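Local coordinates for fiber protein (Human adenovirus 14, PDB 3F0Y) that forms the trimeric knob domain of the adenovirus fibre, through which the virus probably engages cellular receptors such as CD46, at residues F152-S157 and W177-G182; N66-Y71 and T192-S197; N87-L92 and A167-C172; T123-N128 and Y202-D207; C39-T44 and V56-V61. All coordinates share one frame; numbering follows the deposited sequence. Where two conformers were deposited one is given.

Contact 1: F152-S157 and W177-G182; sequences FPIDIS and WSWNTG
F152 drives the edge of its ring against W179 in a T-shaped (edge-to-face) pair, at one end of the hairpin of strands 151-160 and 171-180 in one sheet of the knob's antiparallel β-sandwich. CE2 of F152 lies 3.5 Å from CG of W179, over the five-membered ring, and the planes meet at 83°. The benzyl group of F152 gets there because its CG is trans to the backbone N (chi1 -176°), lying next to the carbonyl carbon. The same ring edge also meets T181, whose OG1 is 3.5 Å from F152 CZ and is itself bonded to D183. Beyond this pair, I154 lies alongside W179 and points the same way, with CG1 3.8 Å from W179 CE3. I156 runs alongside W177 in a like manner, its CD1 3.4 Å from W177 NE1. Both indoles are positioned from further out: W179 NE1 bonds to the carbonyl of Y71, and the ring of W177 meets that of F76 at a shallow angle. Beneath the side chains the strands are joined at the hydrogen-bonded pair D155-S178, where D155 N donates to S178 O (2.8 Å) and S178 N returns the bond to D155 O (2.9 Å). On the face carrying those two residues, a water bridges them, donating to D155 OD2 at 2.8 Å while also bonded to S178 OG.

Contact 2: N66-Y71 and T192-S197; sequences NMLTTY and TTLVTS
N66, ending the short helix 63-66, turns to L194: its OD1 accepts the L194 backbone NH at 3.0 Å (161° at the hydrogen). The donor stands 49° out of the carbonyl plane, not on a lone pair. N66 CB separately rests 3.4 Å from T192 O. L68 CB touches L194 CD2 more loosely, at 4.0 Å. In T69, CG2 lies opposite the carbonyl carbon and OG1 between N and C (chi1 55°), which sends the methyl to L194 and the hydroxyl to N66 O. T69 and L194 run alongside each other with opposite headings, and T69 CG2 presses on L194 CD1 at 3.5 Å, close for two methyls. T69 OG1 donates to N66 O (2.8 Å) and accepts from a water that takes the T192 NH, lying 2.9 Å from T69 OG1 and from T192 N. T192 also packs on K134 of a neighbouring subunit. The arrangement is a 3-10 turn, residues 67-70, laid over an extended connection leading into strand 199-204 of the β-sandwich.

Contact 3: N87-L92 and A167-C172; sequences NLLTSL and ADTSYC
The carboxylate of D168 is the flat group here, and a methyl of L89 lies over one of its faces: L89 CD1 is almost equidistant from D168 CG (3.9 Å), OD1 (4.0 Å) and OD2 (3.9 Å). The other methyl, CD2, approaches OD2 at 3.8 Å. L89 CD1 also lies 3.6 Å from the backbone O of D168, so one branch of the leucine covers both side chain and main chain. L92, three residues on, comes in beside it, its CD1 3.4 Å from T169 OG1. That hydroxyl lies trans to the carbonyl carbon of T169 (chi1 -60°), which directs it at the two leucines. The loop 87-92 is thus laid against the chain just ahead of strand 171-180, where S170 and Y171 both face F82 in a classic β bulge; F81 packs on L92 and T169. No hydrogen bond crosses the contact, and burial leaves T169 OG1 without a polar partner. D168 OD1 forms a salt bridge with R166 NE, and cohesion between the loops here rests on van der Waals packing.

Contact 4: T123-N128 and Y202-D207; sequences TAYPFN and YYIRED
A124 and I204 are the residues whose CA atoms come nearest, 6.5 Å apart, where an irregular loop meets the end of strand 199-204 without strand pairing. Their side chains touch directly, CB to CB at 3.9 Å. The direct hydrogen bond belongs to Y125: its OH accepts the backbone NH of I204 at 2.9 Å, nearly straight at 164°, and the donor nitrogen lies in the plane of the phenol ring. A124 CB covers one face of that ring, while the side chains of Y125 and Y203 cross at about a right angle, with Y203 CB 3.7 Å from Y125 CE1. Y203 CG sits between its backbone N and carbonyl carbon (chi1 61°), which carries the ring off from the loop, and its hydroxyl bonds to F118 O. At the far end a water is held between T123 OG1 and E206 OE1, 2.7 Å from each, and donates to the carboxylate, which also takes the NH of T122. Past the strand end, D207 forms a salt bridge with K102 of a neighbouring subunit. This is the last strand of the chain, outermost in its sheet within the subunit, where the loop before strand 137-145 packs on it near the trimer interface.

Contact 5: C39-T44 and V56-V61; sequences CKLILT and VYVIGV
K40 N donates to I59 O at 2.7 Å in a virtually linear bond, 175° at the hydrogen, and I59 N answers to K40 O at 2.8 Å. The same reciprocal pattern recurs two residues on, where I42 N bonds to Y57 O (2.8 Å) and Y57 N to I42 O (3.0 Å). Between them lies the non-hydrogen-bonded pair L41-V58, in the regular antiparallel hairpin of strands 39-48 and 51-60. On the face bearing I42, the isoleucine sits over one face of the Y57 ring in a CH-pi contact, with CB 3.6 Å from the centroid. The tyrosine folds back over its partner because its CG lies between the backbone N and carbonyl carbon (chi1 60°). K40 stretches past V61 on this side to bond P23 O and N22 OD1, while Y57 packs on I204 of a neighbouring subunit. On the other face L41 CD1 touches both V56 CG2 and V58 CG1, each at 3.8 Å; W177 and L80 of the second sheet close over this layer. Two reciprocal pairs of bonds thus satisfy K40, I42, Y57 and I59, while T196 and L194 take V58 and G60, and the hairpin presents a largely aliphatic face to the sandwich core and a mixed face toward the trimer partner.

Contacts 1, 2 and 5 form one connected group. Contact 2 is joined to contact 5 by L194 O to G60 N (2.8 Å) and T196 OG1 to V58 N (2.9 Å), and to contact 1 by packing of W179 CZ2 on L68 O (3.4 Å). Contact 1 reaches contact 5 across the sandwich, W177 CH2 lying 3.7 Å from V58 CG1. Contacts 3 and 4 make a second group, about 15 Å apart between centres and linked by Y171 OH to E206 OE2 (2.7 Å). The groups do not touch: contact 5 comes nearest, about 7 Å between nearest atoms from contacts 3 and 4, while the centres of contacts 2 and 4 are about 32 Å apart. A bound imidazole, probably from crystallisation, lies about 3 Å from the L68 side chain.

Contact 1: F152-S157 and W177-G182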
# COMPACT_ATOMS: atom_id res chain seq x y z
N PHE A 152 -9.86 4.36 -15.57
CA PHE A 152 -9.25 3.42 -16.51
C PHE A 152 -8.03 2.76 -15.88
O PHE A 152 -7.03 3.44 -15.63
CB PHE A 152 -8.84 4.15 -17.79
CG PHE A 152 -8.28 3.25 -18.86
CD1 PHE A 152 -9.12 2.64 -19.78
CD2 PHE A 152 -6.92 3.01 -18.93
CE1 PHE A 152 -8.61 1.81 -20.76
CE2 PHE A 152 -6.40 2.18 -19.91
CZ PHE A 152 -7.25 1.58 -20.83
N PRO A 153 -8.08 1.44 -15.63
CA PRO A 153 -6.97 0.77 -14.95
C PRO A 153 -5.73 0.63 -15.83
O PRO A 153 -5.83 0.23 -17.00
CB PRO A 153 -7.55 -0.60 -14.61
CG PRO A 153 -8.58 -0.85 -15.64
CD PRO A 153 -9.17 0.50 -15.97
N ILE A 154 -4.57 0.95 -15.26
CA ILE A 154 -3.29 0.84 -15.95
C ILE A 154 -2.40 -0.11 -15.16
O ILE A 154 -2.25 0.05 -13.95
CB ILE A 154 -2.59 2.21 -16.06
CG1 ILE A 154 -3.46 3.19 -16.87
CG2 ILE A 154 -1.22 2.06 -16.71
CD1 ILE A 154 -2.90 4.59 -16.93
N ASP A 155 -1.80 -1.09 -15.83
CA ASP A 155 -0.89 -2.03 -15.18
C ASP A 155 0.46 -1.38 -14.94
O ASP A 155 0.97 -0.65 -15.80
CB ASP A 155 -0.68 -3.28 -16.04
CG ASP A 155 -1.96 -4.06 -16.26
OD1 ASP A 155 -2.78 -4.13 -15.32
OD2 ASP A 155 -2.13 -4.62 -17.36
N ILE A 156 1.05 -1.65 -13.78
CA ILE A 156 2.39 -1.17 -13.48
C ILE A 156 3.30 -2.33 -13.13
O ILE A 156 2.94 -3.19 -12.32
CB ILE A 156 2.40 -0.16 -12.32
CG1 ILE A 156 1.53 1.05 -12.66
CG2 ILE A 156 3.83 0.30 -12.02
CD1 ILE A 156 1.54 2.13 -11.61
N SER A 157 4.46 -2.36 -13.77
CA SER A 157 5.50 -3.32 -13.47
C SER A 157 6.73 -2.54 -13.04
O SER A 157 7.16 -1.62 -13.74
CB SER A 157 5.82 -4.17 -14.70
OG SER A 157 6.75 -5.19 -14.39
N TRP A 177 4.49 1.53 -17.08
CA TRP A 177 3.04 1.66 -17.16
C TRP A 177 2.60 1.06 -18.48
O TRP A 177 3.22 1.31 -19.51
CB TRP A 177 2.62 3.12 -17.12
CG TRP A 177 2.80 3.79 -15.80
CD1 TRP A 177 1.85 3.95 -14.84
CD2 TRP A 177 3.99 4.42 -15.31
NE1 TRP A 177 2.38 4.63 -13.77
CE2 TRP A 177 3.69 4.93 -14.03
CE3 TRP A 177 5.28 4.60 -15.83
CZ2 TRP A 177 4.63 5.61 -13.26
CZ3 TRP A 177 6.21 5.27 -15.06
CH2 TRP A 177 5.89 5.77 -13.78
N SER A 178 1.53 0.28 -18.45
CA SER A 178 1.01 -0.33 -19.67
C SER A 178 -0.48 -0.63 -19.59
O SER A 178 -1.05 -0.78 -18.51
CB SER A 178 1.77 -1.62 -19.98
OG SER A 178 1.50 -2.63 -19.02
N TRP A 179 -1.10 -0.69 -20.76
CA TRP A 179 -2.45 -1.23 -20.86
C TRP A 179 -2.69 -1.84 -22.24
O TRP A 179 -2.06 -1.44 -23.22
CB TRP A 179 -3.50 -0.17 -20.53
CG TRP A 179 -3.57 0.97 -21.49
CD1 TRP A 179 -4.27 1.02 -22.65
CD2 TRP A 179 -2.94 2.25 -21.35
NE1 TRP A 179 -4.11 2.24 -23.26
CE2 TRP A 179 -3.30 3.02 -22.48
CE3 TRP A 179 -2.11 2.82 -20.38
CZ2 TRP A 179 -2.85 4.33 -22.67
CZ3 TRP A 179 -1.66 4.13 -20.57
CH2 TRP A 179 -2.03 4.86 -21.71
N ASN A 180 -3.58 -2.82 -22.26
CA ASN A 180 -3.97 -3.53 -23.47
C ASN A 180 -5.47 -3.82 -23.39
O ASN A 180 -5.87 -4.81 -22.78
CB ASN A 180 -3.15 -4.82 -23.60
CG ASN A 180 -3.47 -5.61 -24.87
OD1 ASN A 180 -4.35 -5.25 -25.65
ND2 ASN A 180 -2.73 -6.70 -25.08
N THR A 181 -6.28 -2.95 -23.99
CA THR A 181 -7.73 -3.00 -23.85
C THR A 181 -8.45 -2.97 -25.20
O THR A 181 -7.84 -2.75 -26.24
CB THR A 181 -8.22 -1.81 -23.00
OG1 THR A 181 -7.75 -0.59 -23.58
CG2 THR A 181 -7.70 -1.93 -21.58
N GLY A 182 -9.76 -3.18 -25.15
CA GLY A 182 -10.61 -3.13 -26.34
C GLY A 182 -11.02 -1.71 -26.71
O GLY A 182 -11.36 -1.43 -27.86
O HOH W 1 3.20 -2.69 -16.95
O HOH W 2 -0.65 -4.26 -19.74

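Contact 2: N66-Y71 and T192-S197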
# COMPACT_ATOMS: atom_id res chain seq x y z
N ASN A 66 0.62 12.97 -24.10
CA ASN A 66 -0.77 13.13 -23.69
C ASN A 66 -1.74 12.39 -24.59
O ASN A 66 -2.76 11.87 -24.13
CB ASN A 66 -1.15 14.61 -23.62
CG ASN A 66 -0.54 15.31 -22.42
OD1 ASN A 66 -0.25 14.68 -21.40
ND2 ASN A 66 -0.36 16.62 -22.52
N MET A 67 -1.42 12.31 -25.88
CA MET A 67 -2.26 11.62 -26.85
C MET A 67 -2.15 10.09 -26.78
O MET A 67 -2.90 9.39 -27.45
CB MET A 67 -1.96 12.10 -28.27
CG MET A 67 -2.49 13.50 -28.57
SD MET A 67 -4.28 13.61 -28.50
CE MET A 67 -4.75 12.62 -29.91
N LEU A 68 -1.22 9.57 -25.97
CA LEU A 68 -1.13 8.13 -25.74
C LEU A 68 -2.43 7.57 -25.16
O LEU A 68 -2.76 6.40 -25.36
CB LEU A 68 0.04 7.77 -24.82
CG LEU A 68 1.45 8.07 -25.34
CD1 LEU A 68 2.48 7.64 -24.30
CD2 LEU A 68 1.73 7.39 -26.68
N THR A 69 -3.18 8.42 -24.46
CA THR A 69 -4.49 8.04 -23.91
C THR A 69 -5.53 7.67 -24.97
O THR A 69 -6.57 7.10 -24.64
CB THR A 69 -5.06 9.16 -23.01
OG1 THR A 69 -5.11 10.39 -23.75
CG2 THR A 69 -4.19 9.35 -21.77
N THR A 70 -5.27 8.00 -26.23
CA THR A 70 -6.18 7.65 -27.33
C THR A 70 -5.91 6.27 -27.94
O THR A 70 -6.65 5.83 -28.81
CB THR A 70 -6.12 8.71 -28.46
OG1 THR A 70 -4.83 8.70 -29.07
CG2 THR A 70 -6.42 10.10 -27.91
N TYR A 71 -4.86 5.59 -27.47
CA TYR A 71 -4.46 4.30 -28.02
C TYR A 71 -4.86 3.13 -27.10
O TYR A 71 -4.88 3.29 -25.89
CB TYR A 71 -2.95 4.29 -28.27
CG TYR A 71 -2.52 5.31 -29.31
CD1 TYR A 71 -2.28 6.63 -28.96
CD2 TYR A 71 -2.36 4.95 -30.65
CE1 TYR A 71 -1.90 7.57 -29.90
CE2 TYR A 71 -1.97 5.88 -31.60
CZ TYR A 71 -1.74 7.19 -31.22
OH TYR A 71 -1.35 8.13 -32.16
N THR A 192 -6.84 15.09 -23.08
CA THR A 192 -6.30 16.35 -22.57
C THR A 192 -4.90 16.13 -22.02
O THR A 192 -3.91 16.38 -22.71
CB THR A 192 -7.22 16.95 -21.48
OG1 THR A 192 -7.44 15.99 -20.44
CG2 THR A 192 -8.55 17.37 -22.07
N THR A 193 -4.81 15.63 -20.79
CA THR A 193 -3.52 15.37 -20.15
C THR A 193 -3.49 13.95 -19.61
O THR A 193 -4.40 13.53 -18.89
CB THR A 193 -3.27 16.35 -18.98
OG1 THR A 193 -3.41 17.69 -19.44
CG2 THR A 193 -1.87 16.16 -18.40
N LEU A 194 -2.43 13.22 -19.96
CA LEU A 194 -2.21 11.88 -19.43
C LEU A 194 -1.69 12.01 -18.00
O LEU A 194 -0.53 12.37 -17.78
CB LEU A 194 -1.22 11.11 -20.30
CG LEU A 194 -0.78 9.72 -19.81
CD1 LEU A 194 -1.93 8.94 -19.19
CD2 LEU A 194 -0.16 8.93 -20.97
N VAL A 195 -2.56 11.72 -17.04
CA VAL A 195 -2.19 11.68 -15.63
C VAL A 195 -2.46 10.28 -15.09
O VAL A 195 -3.56 9.76 -15.26
CB VAL A 195 -3.01 12.70 -14.80
CG1 VAL A 195 -2.72 12.54 -13.31
CG2 VAL A 195 -2.71 14.12 -15.26
N THR A 196 -1.46 9.68 -14.46
CA THR A 196 -1.67 8.42 -13.75
C THR A 196 -1.91 8.73 -12.28
O THR A 196 -1.36 9.70 -11.75
CB THR A 196 -0.46 7.47 -13.89
OG1 THR A 196 0.70 8.03 -13.25
CG2 THR A 196 -0.14 7.20 -15.36
N SER A 197 -2.76 7.94 -11.63
CA SER A 197 -2.97 8.07 -10.19
C SER A 197 -1.73 7.54 -9.48
O SER A 197 -1.01 6.70 -10.03
CB SER A 197 -4.23 7.33 -9.74
OG SER A 197 -4.13 5.94 -10.01
O HOH W 3 -6.02 12.54 -22.00

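Contact 3: N87-L92 and A167-C172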
# COMPACT_ATOMS: atom_id res chain seq x y z
N ASN A 87 23.16 8.54 -6.23
CA ASN A 87 22.80 9.74 -6.98
C ASN A 87 22.33 9.40 -8.39
O ASN A 87 22.95 8.58 -9.07
CB ASN A 87 23.98 10.71 -7.03
CG ASN A 87 24.30 11.31 -5.68
OD1 ASN A 87 23.40 11.74 -4.95
ND2 ASN A 87 25.58 11.36 -5.34
N LEU A 88 21.26 10.05 -8.82
CA LEU A 88 20.65 9.80 -10.12
C LEU A 88 21.61 10.14 -11.26
O LEU A 88 22.23 11.21 -11.27
CB LEU A 88 19.37 10.63 -10.27
CG LEU A 88 18.57 10.48 -11.57
CD1 LEU A 88 18.00 9.07 -11.68
CD2 LEU A 88 17.46 11.51 -11.63
N LEU A 89 21.74 9.22 -12.21
CA LEU A 89 22.50 9.45 -13.44
C LEU A 89 21.54 9.94 -14.51
O LEU A 89 20.89 9.14 -15.20
CB LEU A 89 23.21 8.16 -13.88
CG LEU A 89 24.30 7.66 -12.92
CD1 LEU A 89 24.67 6.21 -13.22
CD2 LEU A 89 25.53 8.56 -12.99
N THR A 90 21.44 11.26 -14.65
CA THR A 90 20.40 11.89 -15.48
C THR A 90 20.54 11.59 -16.97
O THR A 90 19.53 11.50 -17.67
CB THR A 90 20.38 13.43 -15.29
OG1 THR A 90 21.64 13.98 -15.68
CG2 THR A 90 20.08 13.79 -13.84
N SER A 91 21.77 11.44 -17.44
CA SER A 91 22.03 11.14 -18.86
C SER A 91 21.48 9.78 -19.27
O SER A 91 20.99 9.62 -20.39
CB SER A 91 23.52 11.23 -19.16
OG SER A 91 24.25 10.27 -18.41
N LEU A 92 21.57 8.80 -18.37
CA LEU A 92 21.07 7.45 -18.64
C LEU A 92 19.58 7.29 -18.31
O LEU A 92 18.92 6.40 -18.85
CB LEU A 92 21.86 6.41 -17.84
CG LEU A 92 23.36 6.30 -18.10
CD1 LEU A 92 24.00 5.40 -17.05
CD2 LEU A 92 23.63 5.78 -19.51
N ALA A 167 28.87 0.78 -16.46
CA ALA A 167 29.71 0.37 -15.33
C ALA A 167 29.40 1.13 -14.03
O ALA A 167 29.52 0.57 -12.94
CB ALA A 167 31.19 0.52 -15.69
N ASP A 168 29.01 2.39 -14.16
CA ASP A 168 28.73 3.23 -12.99
C ASP A 168 27.27 3.17 -12.51
O ASP A 168 26.90 3.89 -11.60
CB ASP A 168 29.12 4.69 -13.28
CG ASP A 168 28.32 5.30 -14.42
OD1 ASP A 168 27.73 4.53 -15.21
OD2 ASP A 168 28.29 6.54 -14.53
N THR A 169 26.46 2.31 -13.13
CA THR A 169 25.07 2.13 -12.71
C THR A 169 24.99 1.06 -11.62
O THR A 169 24.97 -0.13 -11.92
CB THR A 169 24.16 1.74 -13.90
OG1 THR A 169 24.20 2.78 -14.89
CG2 THR A 169 22.73 1.55 -13.43
N SER A 170 24.94 1.51 -10.37
CA SER A 170 24.94 0.61 -9.22
C SER A 170 23.54 0.21 -8.76
O SER A 170 23.37 -0.83 -8.13
CB SER A 170 25.69 1.25 -8.05
OG SER A 170 27.03 1.55 -8.41
N TYR A 171 22.54 1.05 -9.05
CA TYR A 171 21.15 0.77 -8.69
C TYR A 171 20.20 1.17 -9.80
O TYR A 171 20.45 2.15 -10.51
CB TYR A 171 20.77 1.50 -7.40
CG TYR A 171 21.75 1.26 -6.27
CD1 TYR A 171 22.77 2.17 -6.01
CD2 TYR A 171 21.68 0.12 -5.49
CE1 TYR A 171 23.68 1.96 -4.99
CE2 TYR A 171 22.58 -0.11 -4.46
CZ TYR A 171 23.58 0.81 -4.22
OH TYR A 171 24.48 0.59 -3.20
N CYS A 172 19.11 0.42 -9.95
CA CYS A 172 18.12 0.68 -10.99
C CYS A 172 16.70 0.55 -10.46
O CYS A 172 16.39 -0.35 -9.68
CB CYS A 172 18.29 -0.29 -12.16
SG CYS A 172 19.98 -0.49 -12.74

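Contact 4: T123-N128 and Y202-D207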
# COMPACT_ATOMS: atom_id res chain seq x y z
N THR A 123 21.18 -6.88 -2.19
CA THR A 123 21.02 -8.17 -1.53
C THR A 123 19.61 -8.72 -1.76
O THR A 123 19.45 -9.90 -2.02
CB THR A 123 21.30 -8.07 -0.02
OG1 THR A 123 22.59 -7.50 0.19
CG2 THR A 123 21.25 -9.45 0.63
N ALA A 124 18.60 -7.85 -1.66
CA ALA A 124 17.22 -8.25 -1.92
C ALA A 124 16.92 -8.34 -3.41
O ALA A 124 16.18 -9.22 -3.85
CB ALA A 124 16.26 -7.26 -1.26
N TYR A 125 17.52 -7.43 -4.18
CA TYR A 125 17.28 -7.31 -5.62
C TYR A 125 18.62 -7.34 -6.36
O TYR A 125 19.21 -6.29 -6.63
CB TYR A 125 16.50 -6.02 -5.91
CG TYR A 125 15.38 -5.81 -4.91
CD1 TYR A 125 15.48 -4.83 -3.93
CD2 TYR A 125 14.26 -6.63 -4.92
CE1 TYR A 125 14.47 -4.65 -3.00
CE2 TYR A 125 13.24 -6.45 -4.00
CZ TYR A 125 13.36 -5.47 -3.04
OH TYR A 125 12.36 -5.29 -2.11
N PRO A 126 19.12 -8.55 -6.66
CA PRO A 126 20.45 -8.69 -7.21
C PRO A 126 20.57 -8.27 -8.67
O PRO A 126 19.56 -8.07 -9.34
CB PRO A 126 20.73 -10.19 -7.07
CG PRO A 126 19.40 -10.83 -7.10
CD PRO A 126 18.45 -9.85 -6.48
N PHE A 127 21.81 -8.12 -9.13
CA PHE A 127 22.11 -7.92 -10.54
C PHE A 127 22.62 -9.23 -11.12
O PHE A 127 23.36 -9.96 -10.46
CB PHE A 127 23.18 -6.85 -10.73
CG PHE A 127 22.67 -5.45 -10.60
CD1 PHE A 127 22.71 -4.79 -9.39
CD2 PHE A 127 22.15 -4.78 -11.71
CE1 PHE A 127 22.24 -3.49 -9.27
CE2 PHE A 127 21.68 -3.48 -11.60
CZ PHE A 127 21.73 -2.84 -10.37
N ASN A 128 22.21 -9.52 -12.36
CA ASN A 128 22.75 -10.64 -13.14
C ASN A 128 22.69 -11.98 -12.41
O ASN A 128 23.64 -12.76 -12.45
CB ASN A 128 24.19 -10.33 -13.55
CG ASN A 128 24.32 -8.99 -14.25
OD1 ASN A 128 23.40 -8.54 -14.92
ND2 ASN A 128 25.48 -8.35 -14.09
N TYR A 202 6.70 -0.85 -2.27
CA TYR A 202 7.68 -0.96 -1.20
C TYR A 202 8.83 -1.87 -1.62
O TYR A 202 8.64 -2.82 -2.37
CB TYR A 202 7.01 -1.50 0.07
CG TYR A 202 5.68 -0.84 0.36
CD1 TYR A 202 5.57 0.17 1.30
CD2 TYR A 202 4.54 -1.22 -0.35
CE1 TYR A 202 4.35 0.78 1.55
CE2 TYR A 202 3.32 -0.62 -0.11
CZ TYR A 202 3.23 0.38 0.84
OH TYR A 202 2.01 0.97 1.07
N TYR A 203 10.02 -1.55 -1.13
CA TYR A 203 11.18 -2.39 -1.37
C TYR A 203 12.17 -2.29 -0.23
O TYR A 203 12.22 -1.28 0.48
CB TYR A 203 11.83 -2.08 -2.72
CG TYR A 203 12.36 -0.68 -2.92
CD1 TYR A 203 13.59 -0.29 -2.37
CD2 TYR A 203 11.67 0.25 -3.69
CE1 TYR A 203 14.09 0.99 -2.57
CE2 TYR A 203 12.16 1.54 -3.89
CZ TYR A 203 13.37 1.90 -3.33
OH TYR A 203 13.87 3.17 -3.53
N ILE A 204 12.93 -3.36 -0.04
CA ILE A 204 13.94 -3.43 1.00
C ILE A 204 15.10 -2.54 0.59
O ILE A 204 15.64 -2.68 -0.50
CB ILE A 204 14.44 -4.87 1.22
CG1 ILE A 204 13.29 -5.76 1.71
CG2 ILE A 204 15.59 -4.90 2.21
CD1 ILE A 204 13.60 -7.23 1.69
N ARG A 205 15.46 -1.61 1.46
CA ARG A 205 16.44 -0.61 1.08
C ARG A 205 17.88 -1.03 1.35
O ARG A 205 18.16 -1.84 2.24
CB ARG A 205 16.13 0.76 1.70
CG ARG A 205 16.11 0.83 3.21
CD ARG A 205 15.50 2.17 3.64
NE ARG A 205 15.53 2.41 5.08
CZ ARG A 205 16.63 2.69 5.78
NH1 ARG A 205 17.82 2.75 5.20
NH2 ARG A 205 16.54 2.90 7.09
N GLU A 206 18.78 -0.49 0.54
CA GLU A 206 20.21 -0.70 0.67
C GLU A 206 20.68 -0.04 1.97
O GLU A 206 20.02 0.86 2.48
CB GLU A 206 20.92 -0.07 -0.54
CG GLU A 206 22.44 -0.19 -0.60
CD GLU A 206 22.92 -1.51 -1.17
OE1 GLU A 206 22.17 -2.51 -1.15
OE2 GLU A 206 24.08 -1.55 -1.64
N ASP A 207 21.79 -0.51 2.51
CA ASP A 207 22.41 0.12 3.67
C ASP A 207 23.45 1.14 3.23
O ASP A 207 24.07 0.98 2.18
CB ASP A 207 23.06 -0.94 4.57
CG ASP A 207 22.04 -1.90 5.14
OD1 ASP A 207 22.18 -3.11 4.90
OD2 ASP A 207 21.10 -1.44 5.82
O HOH W 4 22.94 -4.79 -0.04

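Contact 5: C39-T44 and V56-V61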
# COMPACT_ATOMS: atom_id res chain seq x y z
N CYS A 39 7.18 14.95 -19.97
CA CYS A 39 6.26 14.80 -18.85
C CYS A 39 6.91 15.15 -17.51
O CYS A 39 8.13 15.33 -17.43
CB CYS A 39 5.73 13.36 -18.78
SG CYS A 39 6.98 12.14 -18.33
N LYS A 40 6.08 15.26 -16.48
CA LYS A 40 6.55 15.43 -15.12
C LYS A 40 6.45 14.08 -14.40
O LYS A 40 5.35 13.55 -14.24
CB LYS A 40 5.71 16.46 -14.37
CG LYS A 40 5.60 17.81 -15.05
CD LYS A 40 4.61 18.70 -14.32
CE LYS A 40 4.33 19.98 -15.10
NZ LYS A 40 3.50 20.92 -14.30
N LEU A 41 7.59 13.52 -14.01
CA LEU A 41 7.61 12.33 -13.17
C LEU A 41 7.59 12.81 -11.72
O LEU A 41 8.50 13.51 -11.28
CB LEU A 41 8.87 11.49 -13.43
CG LEU A 41 9.01 10.20 -12.62
CD1 LEU A 41 7.93 9.19 -13.01
CD2 LEU A 41 10.40 9.60 -12.81
N ILE A 42 6.53 12.44 -11.00
CA ILE A 42 6.42 12.73 -9.58
C ILE A 42 6.83 11.47 -8.83
O ILE A 42 6.13 10.46 -8.88
CB ILE A 42 4.99 13.16 -9.18
CG1 ILE A 42 4.45 14.24 -10.13
CG2 ILE A 42 4.97 13.66 -7.74
CD1 ILE A 42 5.30 15.49 -10.18
N LEU A 43 7.99 11.52 -8.17
CA LEU A 43 8.51 10.37 -7.44
C LEU A 43 8.88 10.80 -6.03
O LEU A 43 9.61 11.77 -5.85
CB LEU A 43 9.75 9.81 -8.15
CG LEU A 43 10.40 8.59 -7.49
CD1 LEU A 43 9.43 7.42 -7.44
CD2 LEU A 43 11.68 8.21 -8.21
N THR A 44 8.37 10.07 -5.05
CA THR A 44 8.67 10.32 -3.65
C THR A 44 9.13 9.01 -3.00
O THR A 44 8.38 8.03 -2.97
CB THR A 44 7.44 10.87 -2.90
OG1 THR A 44 6.93 12.00 -3.60
CG2 THR A 44 7.80 11.26 -1.47
N VAL A 56 4.75 7.04 -6.79
CA VAL A 56 5.07 7.50 -8.14
C VAL A 56 3.86 7.69 -9.06
O VAL A 56 2.92 6.89 -9.05
CB VAL A 56 6.09 6.54 -8.82
CG1 VAL A 56 5.46 5.17 -9.08
CG2 VAL A 56 6.64 7.15 -10.10
N TYR A 57 3.89 8.77 -9.83
CA TYR A 57 2.93 8.97 -10.92
C TYR A 57 3.50 9.93 -11.94
O TYR A 57 4.55 10.55 -11.73
CB TYR A 57 1.57 9.46 -10.40
CG TYR A 57 1.58 10.77 -9.65
CD1 TYR A 57 2.06 10.85 -8.35
CD2 TYR A 57 1.08 11.94 -10.23
CE1 TYR A 57 2.06 12.04 -7.65
CE2 TYR A 57 1.07 13.14 -9.54
CZ TYR A 57 1.56 13.18 -8.25
OH TYR A 57 1.56 14.37 -7.55
N VAL A 58 2.82 10.04 -13.08
CA VAL A 58 3.26 10.89 -14.17
C VAL A 58 2.19 11.92 -14.51
O VAL A 58 1.00 11.63 -14.44
CB VAL A 58 3.62 10.06 -15.42
CG1 VAL A 58 4.70 9.05 -15.10
CG2 VAL A 58 2.39 9.37 -15.99
N ILE A 59 2.64 13.13 -14.84
CA ILE A 59 1.76 14.17 -15.35
C ILE A 59 2.29 14.54 -16.73
O ILE A 59 3.40 15.07 -16.85
CB ILE A 59 1.74 15.40 -14.44
CG1 ILE A 59 1.33 15.01 -13.02
CG2 ILE A 59 0.78 16.46 -14.99
CD1 ILE A 59 1.50 16.12 -12.01
N GLY A 60 1.51 14.25 -17.76
CA GLY A 60 1.94 14.45 -19.14
C GLY A 60 2.02 15.91 -19.52
O GLY A 60 1.23 16.73 -19.05
N VAL A 61 2.97 16.23 -20.39
CA VAL A 61 3.19 17.61 -20.84
C VAL A 61 3.15 17.71 -22.36
O VAL A 61 2.40 18.51 -22.91
CB VAL A 61 4.53 18.16 -20.31
CG1 VAL A 61 4.79 19.56 -20.87
CG2 VAL A 61 4.53 18.18 -18.79